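Local structure of oligopeptide-binding protein oppA (Lactococcus lactis, 3DRF) at residues G84-V89 against Y242-K247; S147-H150 against T156-G159; K271-N276 against N549-G554; S510-S513 against T517-K520. The protein binds oligopeptides as the receptor of the ABC transporter OppABCDF, which takes up peptides larger than three amino acids. One frame throughout, in Å; residues are numbered along the deposited sequence.

Contact 1. Residues G84-V89 against Y242-K247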
loop_
_atom_site.group_PDB
_atom_site.type_symbol
_atom_site.label_atom_id
_atom_site.label_comp_id
_atom_site.label_asym_id
_atom_site.label_seq_id
_atom_site.Cartn_x
_atom_site.Cartn_y
_atom_site.Cartn_z
ATOM N N GLY A 84 -15.014 -15.867 -13.415
ATOM C CA GLY A 84 -14.710 -17.149 -12.827
ATOM C C GLY A 84 -14.230 -17.157 -11.396
ATOM O O GLY A 84 -14.113 -18.172 -10.820
ATOM N N GLY A 85 -13.976 -16.000 -10.819
ATOM C CA GLY A 85 -13.588 -15.949 -9.409
ATOM C C GLY A 85 -14.790 -16.096 -8.487
ATOM O O GLY A 85 -15.800 -16.516 -8.917
ATOM N N ALA A 86 -14.652 -15.606 -7.254
ATOM C CA ALA A 86 -15.777 -15.604 -6.311
ATOM C C ALA A 86 -16.969 -14.822 -6.800
ATOM O O ALA A 86 -18.090 -15.162 -6.479
ATOM C CB ALA A 86 -15.325 -15.117 -4.928
ATOM N N ALA A 87 -16.682 -13.820 -7.647
ATOM C CA ALA A 87 -17.706 -12.997 -8.277
ATOM C C ALA A 87 -17.195 -12.552 -9.659
ATOM O O ALA A 87 -16.025 -12.637 -9.924
ATOM C CB ALA A 87 -18.033 -11.735 -7.401
ATOM N N ASP A 88 -18.142 -12.112 -10.467
ATOM C CA ASP A 88 -17.839 -11.440 -11.766
ATOM C C ASP A 88 -18.334 -9.980 -11.690
ATOM O O ASP A 88 -19.240 -9.656 -10.973
ATOM C CB ASP A 88 -18.589 -12.143 -12.919
ATOM C CG ASP A 88 -18.112 -13.593 -13.188
ATOM O OD1 ASP A 88 -17.098 -13.986 -12.696
ATOM O OD2 ASP A 88 -18.822 -14.202 -13.969
ATOM N N VAL A 89 -17.699 -9.122 -12.478
ATOM C CA VAL A 89 -18.104 -7.732 -12.608
ATOM C C VAL A 89 -18.318 -7.427 -14.105
ATOM O O VAL A 89 -17.546 -7.821 -14.942
ATOM C CB VAL A 89 -17.134 -6.790 -11.895
ATOM C CG1 VAL A 89 -15.718 -6.905 -12.501
ATOM C CG2 VAL A 89 -17.641 -5.344 -11.992
ATOM N N TYR A 242 -16.420 -25.047 2.991
ATOM C CA TYR A 242 -17.466 -24.321 2.220
ATOM C C TYR A 242 -16.952 -23.600 0.972
ATOM O O TYR A 242 -17.725 -23.054 0.253
ATOM C CB TYR A 242 -18.203 -23.335 3.149
ATOM C CG TYR A 242 -18.894 -24.021 4.336
ATOM C CD1 TYR A 242 -20.049 -24.789 4.155
ATOM C CD2 TYR A 242 -18.399 -23.872 5.629
ATOM C CE1 TYR A 242 -20.642 -25.428 5.206
ATOM C CE2 TYR A 242 -19.035 -24.479 6.693
ATOM C CZ TYR A 242 -20.156 -25.232 6.443
ATOM O OH TYR A 242 -20.813 -25.844 7.476
ATOM N N TYR A 243 -15.669 -23.648 0.740
ATOM C CA TYR A 243 -15.078 -22.940 -0.430
ATOM C C TYR A 243 -15.644 -23.518 -1.708
ATOM O O TYR A 243 -15.737 -24.684 -1.865
ATOM C CB TYR A 243 -13.547 -23.150 -0.421
ATOM C CG TYR A 243 -12.808 -22.429 -1.545
ATOM C CD1 TYR A 243 -12.891 -21.023 -1.697
ATOM C CD2 TYR A 243 -12.034 -23.147 -2.453
ATOM C CE1 TYR A 243 -12.244 -20.389 -2.734
ATOM C CE2 TYR A 243 -11.384 -22.499 -3.507
ATOM C CZ TYR A 243 -11.502 -21.138 -3.631
ATOM O OH TYR A 243 -10.842 -20.507 -4.681
ATOM N N TRP A 244 -15.980 -22.646 -2.636
ATOM C CA TRP A 244 -16.667 -22.996 -3.879
ATOM C C TRP A 244 -15.741 -23.608 -4.927
ATOM O O TRP A 244 -16.165 -24.202 -5.835
ATOM C CB TRP A 244 -17.356 -21.718 -4.448
ATOM C CG TRP A 244 -16.347 -20.575 -4.697
ATOM C CD1 TRP A 244 -16.009 -19.622 -3.831
ATOM C CD2 TRP A 244 -15.479 -20.416 -5.837
ATOM N NE1 TRP A 244 -15.015 -18.851 -4.342
ATOM C CE2 TRP A 244 -14.658 -19.327 -5.575
ATOM C CE3 TRP A 244 -15.339 -21.092 -7.066
ATOM C CZ2 TRP A 244 -13.712 -18.871 -6.477
ATOM C CZ3 TRP A 244 -14.366 -20.661 -7.953
ATOM C CH2 TRP A 244 -13.568 -19.558 -7.656
ATOM N N GLY A 245 -14.465 -23.368 -4.776
ATOM C CA GLY A 245 -13.504 -23.594 -5.833
ATOM C C GLY A 245 -12.698 -24.840 -5.664
ATOM O O GLY A 245 -13.112 -25.785 -5.110
ATOM N N GLU A 246 -11.518 -24.792 -6.238
ATOM C CA GLU A 246 -10.630 -25.941 -6.238
ATOM C C GLU A 246 -10.235 -26.236 -4.781
ATOM O O GLU A 246 -9.764 -25.394 -4.107
ATOM C CB GLU A 246 -9.385 -25.620 -7.091
ATOM C CG GLU A 246 -9.688 -25.403 -8.573
ATOM C CD GLU A 246 -10.180 -26.668 -9.249
ATOM O OE1 GLU A 246 -9.513 -27.688 -9.057
ATOM O OE2 GLU A 246 -11.224 -26.616 -9.935
ATOM N N LYS A 247 -10.455 -27.431 -4.325
ATOM C CA LYS A 247 -10.086 -27.770 -2.979
ATOM C C LYS A 247 -8.584 -27.951 -2.822
ATOM O O LYS A 247 -7.979 -28.525 -3.650
ATOM C CB LYS A 247 -10.788 -29.046 -2.567
ATOM C CG LYS A 247 -12.291 -28.929 -2.751
ATOM C CD LYS A 247 -12.845 -27.957 -1.721
ATOM C CE LYS A 247 -14.346 -27.722 -1.764
ATOM N NZ LYS A 247 -14.948 -27.522 -0.379
#
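With chi1 at 58°, Trp244 holds CG between its own backbone N and carbonyl carbon, and a chi2 of -91° turns the indole so that its six-membered ring lies against the backbone of Gly84, Gly85 and Ala86. The contact is van der Waals throughout. CZ2 of Trp244 rests 3.5 Å from N of Ala86, and CH2 comes equally near to O of Gly84. The carbonyl O of Gly85 lies over one face near the rim, while CE1 of Tyr243 meets the opposite face, also toward the rim. At its pyrrole side the methyl CB of Ala86 sits 3.8 Å from NE1 of Trp244. The bend that receives the ring is tied by Gly84 N, which donates to OD1 of Asp88 on its syn side at 2.9 Å. Replacing Trp244 by an alanine would probably leave a gap between the two loops, with Gly85 and Ala86 losing their aromatic cover. Both glycine carbonyls also accept from Arg103, whose side chain touches Trp244 in turn. The contact thus joins the turn leading into strand 87-92, which pairs with strand 97-102, to the loop linking strands 234-239 and 252-258.

Contact 2. Residues S147-H150 against T156-G159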
loop_
_atom_site.group_PDB
_atom_site.type_symbol
_atom_site.label_atom_id
_atom_site.label_comp_id
_atom_site.label_asym_id
_atom_site.label_seq_id
_atom_site.Cartn_x
_atom_site.Cartn_y
_atom_site.Cartn_z
ATOM N N SER A 147 -20.518 10.246 -1.110
ATOM C CA SER A 147 -20.035 11.417 -0.384
ATOM C C SER A 147 -21.030 11.821 0.722
ATOM O O SER A 147 -20.666 12.076 1.815
ATOM C CB SER A 147 -19.752 12.592 -1.350
ATOM O OG SER A 147 -18.708 12.257 -2.232
ATOM N N ASP A 148 -22.307 11.845 0.396
ATOM C CA ASP A 148 -23.323 12.302 1.362
ATOM C C ASP A 148 -23.496 11.251 2.515
ATOM O O ASP A 148 -23.766 11.593 3.622
ATOM C CB ASP A 148 -24.650 12.513 0.612
ATOM C CG ASP A 148 -24.734 13.876 -0.084
ATOM O OD1 ASP A 148 -23.939 14.726 0.107
ATOM O OD2 ASP A 148 -25.684 14.002 -0.808
ATOM N N TYR A 149 -23.324 9.968 2.196
ATOM C CA TYR A 149 -23.265 8.955 3.256
ATOM C C TYR A 149 -22.059 9.176 4.187
ATOM O O TYR A 149 -22.182 9.197 5.338
ATOM C CB TYR A 149 -23.253 7.557 2.630
ATOM C CG TYR A 149 -23.189 6.448 3.688
ATOM C CD1 TYR A 149 -24.351 6.017 4.355
ATOM C CD2 TYR A 149 -21.976 5.875 4.066
ATOM C CE1 TYR A 149 -24.297 5.037 5.338
ATOM C CE2 TYR A 149 -21.935 4.877 5.066
ATOM C CZ TYR A 149 -23.101 4.478 5.651
ATOM O OH TYR A 149 -23.015 3.503 6.606
ATOM N N HIS A 150 -20.913 9.465 3.603
ATOM C CA HIS A 150 -19.637 9.675 4.341
ATOM C C HIS A 150 -19.717 10.843 5.339
ATOM O O HIS A 150 -19.164 10.779 6.357
ATOM C CB HIS A 150 -18.494 9.913 3.327
ATOM C CG HIS A 150 -17.162 10.215 3.974
ATOM N ND1 HIS A 150 -16.520 9.364 4.834
ATOM C CD2 HIS A 150 -16.372 11.300 3.868
ATOM C CE1 HIS A 150 -15.405 9.927 5.257
ATOM N NE2 HIS A 150 -15.276 11.085 4.651
ATOM N N THR A 156 -28.180 6.154 3.791
ATOM C CA THR A 156 -27.845 5.020 2.912
ATOM C C THR A 156 -26.935 5.565 1.824
ATOM O O THR A 156 -26.756 6.723 1.674
ATOM C CB THR A 156 -29.098 4.384 2.257
ATOM O OG1 THR A 156 -29.628 5.326 1.326
ATOM C CG2 THR A 156 -30.240 4.069 3.302
ATOM N N ILE A 157 -26.394 4.604 1.099
ATOM C CA ILE A 157 -25.585 4.890 -0.077
ATOM C C ILE A 157 -26.505 4.690 -1.274
ATOM O O ILE A 157 -26.760 3.608 -1.698
ATOM C CB ILE A 157 -24.356 3.986 -0.184
ATOM C CG1 ILE A 157 -23.446 4.073 1.051
ATOM C CG2 ILE A 157 -23.555 4.377 -1.435
ATOM C CD1 ILE A 157 -22.389 2.903 1.163
ATOM N N SER A 158 -27.014 5.798 -1.758
ATOM C CA SER A 158 -28.074 5.773 -2.803
ATOM C C SER A 158 -27.663 5.062 -4.116
ATOM O O SER A 158 -28.430 4.447 -4.709
ATOM C CB SER A 158 -28.614 7.191 -3.074
ATOM O OG SER A 158 -27.642 7.973 -3.713
ATOM N N GLY A 159 -26.384 5.173 -4.448
ATOM C CA GLY A 159 -25.816 4.572 -5.669
ATOM C C GLY A 159 -25.555 3.092 -5.626
ATOM O O GLY A 159 -25.140 2.571 -6.607
#
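Tyr149 and Ile157 make the dense part of this contact, where the short helix 146-150 meets the chain coming back after it. CG1 of Ile157 lies over one face of the Tyr149 ring, set toward the CG end of the ring, in a CH-pi contact: it is 3.9 Å from the ring centroid and 3.6 Å from CG of Tyr149. The CD1 methyl touches more lightly, 4.2 Å from CD2 of Tyr149. Tyr149 carries its ring anti to the backbone N (chi1 180°), and Ile157 puts CG1 beside its own backbone N (chi1 -57°), which lays the ethyl branch on the ring. The backbones are close as well, with CA of Tyr149 and CA of Ile157 5.7 Å apart.

On the solvent side the main chain of Thr156 alone closes on the ring, with C of Thr156 3.6 Å from CD1 of Tyr149. Thr156 is exposed, its CB points away from the helix, and its side chain stays clear of the ring, which leaves this flank without the side-chain interlock that Ile157 provides. No polar bond is made across the contact.

Asp148 and Ala154 share a backbone hydrogen bond that ties down the intervening turn. Behind the pair lies helix 116-127, where Tyr149 packs on Glu124 and Ala127 and Ile157 on Glu120 and Tyr123; the chain then enters strand 160-161, an outer strand of the antiparallel sheet that includes strands 170-174, 97-102 and 87-92.

Contact 3. Residues K271-N276 against N549-G554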
loop_
_atom_site.group_PDB
_atom_site.type_symbol
_atom_site.label_atom_id
_atom_site.label_comp_id
_atom_site.label_asym_id
_atom_site.label_seq_id
_atom_site.Cartn_x
_atom_site.Cartn_y
_atom_site.Cartn_z
ATOM N N LYS A 271 13.149 -24.182 9.232
ATOM C CA LYS A 271 12.038 -23.754 10.056
ATOM C C LYS A 271 10.807 -23.332 9.208
ATOM O O LYS A 271 9.693 -23.538 9.624
ATOM C CB LYS A 271 12.468 -22.613 10.965
ATOM C CG LYS A 271 11.438 -22.101 12.016
ATOM C CD LYS A 271 12.089 -21.151 12.994
ATOM C CE LYS A 271 11.098 -20.387 13.838
ATOM N NZ LYS A 271 10.523 -21.248 14.764
ATOM N N TYR A 272 11.065 -22.763 8.033
ATOM C CA TYR A 272 10.015 -22.357 7.081
ATOM C C TYR A 272 10.269 -22.939 5.711
ATOM O O TYR A 272 11.394 -22.976 5.284
ATOM C CB TYR A 272 9.910 -20.824 7.017
ATOM C CG TYR A 272 9.603 -20.231 8.383
ATOM C CD1 TYR A 272 8.378 -20.486 9.014
ATOM C CD2 TYR A 272 10.501 -19.423 9.053
ATOM C CE1 TYR A 272 8.099 -19.969 10.216
ATOM C CE2 TYR A 272 10.200 -18.920 10.289
ATOM C CZ TYR A 272 9.001 -19.186 10.862
ATOM O OH TYR A 272 8.678 -18.699 12.096
ATOM N N ASP A 273 9.227 -23.342 5.030
ATOM C CA ASP A 273 9.284 -23.740 3.636
ATOM C C ASP A 273 9.401 -22.551 2.703
ATOM O O ASP A 273 10.012 -22.636 1.672
ATOM C CB ASP A 273 8.051 -24.559 3.236
ATOM C CG ASP A 273 7.922 -25.843 4.013
ATOM O OD1 ASP A 273 8.866 -26.638 3.907
ATOM O OD2 ASP A 273 6.930 -26.075 4.672
ATOM N N ILE A 274 8.767 -21.450 3.074
ATOM C CA ILE A 274 8.699 -20.223 2.239
ATOM C C ILE A 274 8.829 -19.056 3.196
ATOM O O ILE A 274 8.218 -19.083 4.218
ATOM C CB ILE A 274 7.331 -20.159 1.543
ATOM C CG1 ILE A 274 7.099 -21.378 0.606
ATOM C CG2 ILE A 274 7.162 -18.828 0.803
ATOM C CD1 ILE A 274 5.742 -21.434 0.004
ATOM N N ILE A 275 9.603 -18.025 2.834
ATOM C CA ILE A 275 9.554 -16.715 3.500
ATOM C C ILE A 275 9.333 -15.595 2.489
ATOM O O ILE A 275 10.041 -15.473 1.548
ATOM C CB ILE A 275 10.848 -16.405 4.334
ATOM C CG1 ILE A 275 11.189 -17.570 5.320
ATOM C CG2 ILE A 275 10.657 -15.072 5.050
ATOM C CD1 ILE A 275 12.426 -17.340 6.128
ATOM N N ASN A 276 8.274 -14.839 2.723
ATOM C CA ASN A 276 7.911 -13.671 1.896
ATOM C C ASN A 276 8.363 -12.381 2.554
ATOM O O ASN A 276 8.486 -12.309 3.743
ATOM C CB ASN A 276 6.383 -13.677 1.651
ATOM C CG ASN A 276 5.978 -14.813 0.720
ATOM O OD1 ASN A 276 6.521 -14.934 -0.352
ATOM N ND2 ASN A 276 5.058 -15.647 1.165
ATOM N N ASN A 549 11.461 -23.913 -0.410
ATOM C CA ASN A 549 12.108 -25.227 -0.175
ATOM C C ASN A 549 11.784 -26.126 -1.355
ATOM O O ASN A 549 10.713 -26.139 -1.859
ATOM C CB ASN A 549 11.585 -25.827 1.146
ATOM C CG ASN A 549 12.242 -27.138 1.507
ATOM O OD1 ASN A 549 12.085 -28.123 0.846
ATOM N ND2 ASN A 549 12.926 -27.122 2.604
ATOM N N LYS A 550 12.779 -26.890 -1.787
ATOM C CA LYS A 550 12.584 -27.803 -2.927
ATOM C C LYS A 550 11.510 -28.895 -2.756
ATOM O O LYS A 550 11.074 -29.407 -3.700
ATOM C CB LYS A 550 13.935 -28.379 -3.438
ATOM C CG LYS A 550 14.800 -27.299 -3.999
ATOM C CD LYS A 550 16.063 -27.852 -4.630
ATOM C CE LYS A 550 17.070 -26.797 -4.886
ATOM N NZ LYS A 550 18.434 -27.364 -5.308
ATOM N N ARG A 551 11.080 -29.136 -1.539
ATOM C CA ARG A 551 10.018 -30.090 -1.313
ATOM C C ARG A 551 8.631 -29.546 -1.768
ATOM O O ARG A 551 7.725 -30.292 -2.005
ATOM C CB ARG A 551 9.968 -30.544 0.149
ATOM C CG ARG A 551 9.206 -29.557 1.073
ATOM C CD ARG A 551 9.110 -30.101 2.458
ATOM N NE ARG A 551 8.206 -29.341 3.322
ATOM C CZ ARG A 551 7.145 -29.836 3.938
ATOM N NH1 ARG A 551 6.767 -31.072 3.755
ATOM N NH2 ARG A 551 6.408 -29.048 4.689
ATOM N N VAL A 552 8.531 -28.217 -1.918
ATOM C CA VAL A 552 7.268 -27.567 -2.280
ATOM C C VAL A 552 7.027 -27.541 -3.778
ATOM O O VAL A 552 7.892 -27.142 -4.514
ATOM C CB VAL A 552 7.223 -26.081 -1.758
ATOM C CG1 VAL A 552 5.848 -25.480 -2.050
ATOM C CG2 VAL A 552 7.513 -26.010 -0.262
ATOM N N VAL A 553 5.852 -27.914 -4.215
ATOM C CA VAL A 553 5.506 -27.838 -5.594
ATOM C C VAL A 553 4.304 -26.900 -5.717
ATOM O O VAL A 553 3.484 -26.872 -4.887
ATOM C CB VAL A 553 5.154 -29.238 -6.193
ATOM C CG1 VAL A 553 6.370 -30.178 -6.211
ATOM C CG2 VAL A 553 4.057 -29.885 -5.427
ATOM N N GLY A 554 4.251 -26.134 -6.785
ATOM C CA GLY A 554 3.097 -25.285 -7.062
ATOM C C GLY A 554 3.180 -23.841 -6.570
ATOM O O GLY A 554 2.252 -23.123 -6.748
HETATM O O HOH W 1 12.686 -25.350 4.573
#
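Asp273 and Arg551 form a salt bridge, the guanidinium gripping the carboxylate side-on with one nitrogen to each oxygen. CG of Arg551 lies between the backbone N and the carbonyl carbon (chi1 82°), and from there the chain runs extended to NE, which carries the guanidinium to the carboxylate. NE of Arg551 reaches OD1 of Asp273 at 2.8 Å along a nearly straight bond (173°), and NH2 meets OD2 of Asp273 on its syn side at 3.0 Å. Both oxygens lie close to the guanidinium plane, but the two flat groups are turned 41° apart, and NE comes to OD1 from above the carboxylate plane. OD2 also accepts from the backbone N of Lys36, which is likely to anchor the carboxylate further.

The hydrogen bonds centre on Asn549. Its backbone N donates to O of Asp273 at 2.8 Å, and its ND2 donates to a water that passes a bond on to O of Tyr272. OD1 of Asn549 accepts from N of Arg551 at 2.8 Å. That is an Asx turn, laid over a type I beta turn closed by Val552 N to Asn549 O at 3.0 Å. The turn follows strand 536-549 and brings Arg551 round to Asp273, just ahead of strand 274-276, an outer strand of the five-stranded mixed sheet, beside strand 34-40.

Apolar contact is slight: CG2 of Val552 lies 3.8 Å from CB of Asp273, and both side chains also touch Leu35 of strand 34-40, while Val552 packs on Ile568.

Contact 4. Residues S510-S513 against T517-K520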
loop_
_atom_site.group_PDB
_atom_site.type_symbol
_atom_site.label_atom_id
_atom_site.label_comp_id
_atom_site.label_asym_id
_atom_site.label_seq_id
_atom_site.Cartn_x
_atom_site.Cartn_y
_atom_site.Cartn_z
ATOM N N SER A 510 -9.742 10.891 -16.204
ATOM C CA SER A 510 -10.833 11.558 -16.896
ATOM C C SER A 510 -11.339 10.758 -18.132
ATOM O O SER A 510 -10.714 9.854 -18.600
ATOM C CB SER A 510 -10.371 12.967 -17.351
ATOM O OG SER A 510 -9.509 12.923 -18.461
ATOM N N ALA A 511 -12.506 11.212 -18.603
ATOM C CA ALA A 511 -13.109 10.671 -19.840
ATOM C C ALA A 511 -12.159 10.838 -21.037
ATOM O O ALA A 511 -12.097 9.992 -21.828
ATOM C CB ALA A 511 -14.498 11.365 -20.117
ATOM N N LYS A 512 -11.364 11.924 -21.038
ATOM C CA LYS A 512 -10.375 12.101 -22.124
ATOM C C LYS A 512 -9.303 11.003 -22.102
ATOM O O LYS A 512 -8.818 10.624 -23.100
ATOM C CB LYS A 512 -9.711 13.492 -22.023
ATOM C CG LYS A 512 -10.695 14.642 -22.357
ATOM C CD LYS A 512 -10.033 16.064 -22.110
ATOM C CE LYS A 512 -11.077 17.166 -22.183
ATOM N NZ LYS A 512 -10.475 18.524 -22.164
ATOM N N SER A 513 -8.986 10.504 -20.902
ATOM C CA SER A 513 -8.013 9.421 -20.707
ATOM C C SER A 513 -8.523 8.012 -21.129
ATOM O O SER A 513 -7.833 7.096 -20.986
ATOM C CB SER A 513 -7.491 9.411 -19.249
ATOM O OG SER A 513 -6.430 10.386 -19.194
ATOM N N THR A 517 -3.390 7.364 -25.567
ATOM C CA THR A 517 -2.416 8.402 -25.927
ATOM C C THR A 517 -2.518 9.589 -24.936
ATOM O O THR A 517 -1.542 10.076 -24.467
ATOM C CB THR A 517 -2.689 8.941 -27.333
ATOM O OG1 THR A 517 -2.798 7.818 -28.227
ATOM C CG2 THR A 517 -1.545 9.888 -27.756
ATOM N N TYR A 518 -3.748 10.021 -24.693
ATOM C CA TYR A 518 -4.032 11.130 -23.769
ATOM C C TYR A 518 -3.652 10.729 -22.316
ATOM O O TYR A 518 -3.036 11.455 -21.668
ATOM C CB TYR A 518 -5.529 11.509 -23.934
ATOM C CG TYR A 518 -5.895 12.725 -23.078
ATOM C CD1 TYR A 518 -6.036 13.982 -23.660
ATOM C CD2 TYR A 518 -6.065 12.620 -21.676
ATOM C CE1 TYR A 518 -6.359 15.080 -22.880
ATOM C CE2 TYR A 518 -6.381 13.744 -20.920
ATOM C CZ TYR A 518 -6.511 14.951 -21.514
ATOM O OH TYR A 518 -6.824 16.119 -20.844
ATOM N N ARG A 519 -3.992 9.509 -21.921
ATOM C CA ARG A 519 -3.657 9.045 -20.576
ATOM C C ARG A 519 -2.155 8.906 -20.377
ATOM O O ARG A 519 -1.692 9.293 -19.357
ATOM C CB ARG A 519 -4.408 7.742 -20.289
ATOM C CG ARG A 519 -4.455 7.522 -18.781
ATOM C CD ARG A 519 -5.266 6.230 -18.457
ATOM N NE ARG A 519 -5.530 6.193 -16.978
ATOM C CZ ARG A 519 -5.420 5.122 -16.210
ATOM N NH1 ARG A 519 -5.108 3.956 -16.699
ATOM N NH2 ARG A 519 -5.672 5.267 -14.927
ATOM N N LYS A 520 -1.427 8.461 -21.387
ATOM C CA LYS A 520 0.035 8.427 -21.270
ATOM C C LYS A 520 0.632 9.822 -21.035
ATOM O O LYS A 520 1.430 9.980 -20.180
ATOM C CB LYS A 520 0.643 7.809 -22.544
ATOM C CG LYS A 520 2.173 7.563 -22.452
ATOM C CD LYS A 520 2.679 7.035 -23.845
ATOM C CE LYS A 520 4.197 6.633 -23.846
ATOM N NZ LYS A 520 4.309 5.253 -23.419
#
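Tyr518, Ser513 and Lys512 carry this contact, and the Tyr518 ring is its centre. With CG anti to the backbone N (chi1 -176°), the ring leans from helix 516-533 across the backbone of Lys512. CB of Lys512 sits over the middle of one face, 3.5 Å from the ring centroid and 13° off the normal, a well-centred CH-pi contact. The lysine chain then runs on extended past the phenol, its CD 3.5 Å from OH of Tyr518, before its end leads away. At the near end of the tyrosine side chain, the carbonyl O of Lys512 lies 3.5 Å from CB of Tyr518.

These residues form a tight corner between two helices: after helix 499-508 the chain makes a short 3-10 turn that folds back on the first turns of helix 516-533. Asp507, near the end of the first helix, is a shared anchor, its OD1 bonded to OH of Tyr518 and its backbone O to the hydroxyls of both Ser510 and Ser513. An alanine in place of Tyr518 would strip the cover from CB of Lys512 and is likely to leave OD1 of Asp507 without its phenol partner.

Ser513 wedges between ring and helix. Its OG lies in the plane of the Tyr518 ring, at its edge, 3.4 Å from CD2 of Tyr518, and equally near CA of Arg519. Its CB packs 3.6 Å from CG of Arg519, whose extended chain carries the guanidinium to Ile508 O and to salt bridges with Asp509 and Glu478.

The centres of all four contacts lie about 25 Å from the centre of the chain. Contacts 1 and 2 flank the same four-stranded antiparallel sheet, just before its outer strands 87-92 and 160-161. Contact 1 also reaches a loop of the five-stranded mixed sheet, whose outer strand 274-276 belongs to contact 3. In sequence, contact 2 falls between the segments of contact 1, and contact 4 between those of contact 3; helix 516-533 of contact 4 leads into strand 536-549, whose end opens the second segment of contact 3. Contacts 2 and 3 are farthest apart, about 46 Å between centres. Contacts 1 and 3 join distant parts of the chain, whereas contacts 2 and 4 are local, in a receptor captured closed on a peptide.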